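Local atomic coordinates of mandelate racemase/muconate lactonizing enzyme, C-terminal domain protein (Paracoccus denitrificans, PDB entry 3N4E), a protein that binds divalent metal ions and, as a member of the mandelate racemase/muconate lactonizing family of the enolase superfamily, probably acts as a magnesium-dependent hydro-lyase. Residues Ile194-Asn199 / Ser220-Pro225. Sequence-based numbering, arbitrary orientation.
Sequences IGFDAN and SWFEEP. With CA (calcium ion), chain C.
D197 and E223 meet at a calcium ion, a clear case of metal ligands supplied from the C-terminal ends of neighbouring barrel strands. D197 OD2 binds the ion at 2.2 Å and E223 OE2 at 2.3 Å, their carboxylate planes turned 49° apart; E249 and water molecules join them. The ion probably offsets the charge of D197 OD2 and E223 OE2, which lie only 2.8 Å apart. The other oxygens are held as well: D197 OD1 accepts a hydrogen bond from N199 N in an Asx turn, while E223 OE1 accepts one from W221 NE1 (3.2 Å), lying in the indole plane, and forms a salt bridge with K160. W221 CG lies between the backbone N and the carbonyl carbon (chi1 81°), which lays the indole across G195 of the neighbouring strand, whose CA sits over the six-membered ring, 3.9 Å from the centroid, in a CH-pi contact. A leucine in place of W221 would probably deprive E223 OE1 of one donor and G195 of its aromatic cover. Backbone hydrogen bonds, among them E223 N to F196 O (2.7 Å), join parallel strands 194-197 and 221-223, flanked by 158-162 and 244-246. On the other sheet face, F196 and F222 lie side by side against crossover helix 204-216 of this beta-alpha-beta unit.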
loop_
_atom_site.group_PDB
_atom_site.type_symbol
_atom_site.label_atom_id
_atom_site.label_comp_id
_atom_site.label_asym_id
_atom_site.label_seq_id
_atom_site.Cartn_x
_atom_site.Cartn_y
_atom_site.Cartn_z
ATOM N N ILE A 194 -16.336 7.748 -30.024
ATOM C CA ILE A 194 -15.035 8.197 -30.536
ATOM C C ILE A 194 -13.909 7.918 -29.553
ATOM O O ILE A 194 -14.025 8.176 -28.342
ATOM C CB ILE A 194 -14.981 9.708 -30.900
ATOM C CG1 ILE A 194 -16.273 10.179 -31.570
ATOM C CG2 ILE A 194 -13.803 9.975 -31.832
ATOM C CD1 ILE A 194 -16.417 11.683 -31.653
ATOM N N GLY A 195 -12.824 7.379 -30.099
ATOM C CA GLY A 195 -11.606 7.154 -29.362
ATOM C C GLY A 195 -10.507 8.034 -29.925
ATOM O O GLY A 195 -10.570 8.492 -31.094
ATOM N N PHE A 196 -9.500 8.258 -29.085
ATOM C CA PHE A 196 -8.416 9.166 -29.362
ATOM C C PHE A 196 -7.141 8.416 -29.032
ATOM O O PHE A 196 -6.951 7.948 -27.905
ATOM C CB PHE A 196 -8.551 10.430 -28.507
ATOM C CG PHE A 196 -7.499 11.475 -28.783
ATOM C CD1 PHE A 196 -6.184 11.317 -28.318
ATOM C CD2 PHE A 196 -7.823 12.637 -29.499
ATOM C CE1 PHE A 196 -5.210 12.292 -28.579
ATOM C CE2 PHE A 196 -6.859 13.619 -29.751
ATOM C CZ PHE A 196 -5.554 13.448 -29.292
ATOM N N ASP A 197 -6.283 8.281 -30.034
ATOM C CA ASP A 197 -5.071 7.507 -29.889
ATOM C C ASP A 197 -3.892 8.463 -29.945
ATOM O O ASP A 197 -3.519 8.953 -31.010
ATOM C CB ASP A 197 -4.971 6.424 -30.970
ATOM C CG ASP A 197 -3.768 5.500 -30.770
ATOM O OD1 ASP A 197 -2.870 5.801 -29.949
ATOM O OD2 ASP A 197 -3.705 4.462 -31.456
ATOM N N ALA A 198 -3.323 8.730 -28.777
ATOM C CA ALA A 198 -2.221 9.681 -28.647
ATOM C C ALA A 198 -0.912 9.129 -29.198
ATOM O O ALA A 198 0.038 9.889 -29.387
ATOM C CB ALA A 198 -2.050 10.098 -27.182
ATOM N N ASN A 199 -0.858 7.811 -29.434
ATOM C CA ASN A 199 0.375 7.135 -29.882
ATOM C C ASN A 199 1.603 7.581 -29.114
ATOM O O ASN A 199 2.586 8.018 -29.722
ATOM C CB ASN A 199 0.636 7.383 -31.368
ATOM C CG ASN A 199 -0.330 6.640 -32.269
ATOM O OD1 ASN A 199 -1.130 7.269 -32.965
ATOM N ND2 ASN A 199 -0.265 5.302 -32.262
ATOM N N SER A 220 -14.862 8.129 -25.724
ATOM C CA SER A 220 -15.072 6.881 -24.989
ATOM C C SER A 220 -13.786 6.237 -24.476
ATOM O O SER A 220 -13.788 5.658 -23.406
ATOM C CB SER A 220 -15.866 5.876 -25.820
ATOM O OG SER A 220 -17.247 6.215 -25.818
ATOM N N TRP A 221 -12.699 6.320 -25.240
ATOM C CA TRP A 221 -11.401 5.870 -24.725
ATOM C C TRP A 221 -10.222 6.678 -25.234
ATOM O O TRP A 221 -10.329 7.393 -26.227
ATOM C CB TRP A 221 -11.191 4.369 -24.935
ATOM C CG TRP A 221 -10.735 3.925 -26.305
ATOM C CD1 TRP A 221 -9.460 3.644 -26.680
ATOM C CD2 TRP A 221 -11.557 3.667 -27.452
ATOM N NE1 TRP A 221 -9.424 3.225 -27.986
ATOM C CE2 TRP A 221 -10.700 3.236 -28.488
ATOM C CE3 TRP A 221 -12.935 3.760 -27.706
ATOM C CZ2 TRP A 221 -11.173 2.890 -29.761
ATOM C CZ3 TRP A 221 -13.407 3.408 -28.971
ATOM C CH2 TRP A 221 -12.524 2.984 -29.981
ATOM N N PHE A 222 -9.109 6.552 -24.518
ATOM C CA PHE A 222 -7.912 7.361 -24.691
ATOM C C PHE A 222 -6.752 6.375 -24.758
ATOM O O PHE A 222 -6.395 5.750 -23.749
ATOM C CB PHE A 222 -7.782 8.295 -23.478
ATOM C CG PHE A 222 -6.683 9.337 -23.581
ATOM C CD1 PHE A 222 -6.059 9.632 -24.790
ATOM C CD2 PHE A 222 -6.296 10.045 -22.442
ATOM C CE1 PHE A 222 -5.068 10.602 -24.860
ATOM C CE2 PHE A 222 -5.301 11.029 -22.499
ATOM C CZ PHE A 222 -4.688 11.311 -23.718
ATOM N N GLU A 223 -6.185 6.219 -25.953
ATOM C CA GLU A 223 -5.269 5.124 -26.237
ATOM C C GLU A 223 -3.814 5.586 -26.179
ATOM O O GLU A 223 -3.453 6.617 -26.747
ATOM C CB GLU A 223 -5.622 4.494 -27.594
ATOM C CG GLU A 223 -4.781 3.288 -28.029
ATOM C CD GLU A 223 -5.399 2.502 -29.200
ATOM O OE1 GLU A 223 -6.622 2.218 -29.182
ATOM O OE2 GLU A 223 -4.648 2.158 -30.155
ATOM N N GLU A 224 -2.997 4.813 -25.465
ATOM C CA GLU A 224 -1.567 5.091 -25.270
ATOM C C GLU A 224 -1.246 6.577 -25.012
ATOM O O GLU A 224 -0.542 7.216 -25.795
ATOM C CB GLU A 224 -0.737 4.533 -26.444
ATOM C CG GLU A 224 -0.673 2.997 -26.483
ATOM C CD GLU A 224 0.540 2.471 -27.244
ATOM O OE1 GLU A 224 0.593 2.625 -28.484
ATOM O OE2 GLU A 224 1.438 1.880 -26.599
ATOM N N PRO A 225 -1.761 7.135 -23.908
ATOM C CA PRO A 225 -1.493 8.555 -23.697
ATOM C C PRO A 225 -0.017 8.877 -23.535
ATOM O O PRO A 225 0.408 9.926 -23.999
ATOM C CB PRO A 225 -2.266 8.884 -22.419
ATOM C CG PRO A 225 -2.566 7.573 -21.796
ATOM C CD PRO A 225 -2.690 6.594 -22.903
HETATM CA CA CA C . -2.791 2.429 -31.414
HETATM O O HOH W 1 -17.646 8.687 -27.421
HETATM O O HOH W 2 -1.622 3.374 -29.695
HETATM O O HOH W 3 1.960 4.084 -30.310
HETATM O O HOH W 4 -1.381 2.386 -33.838
HETATM O O HOH W 5 -3.995 1.246 -33.475
#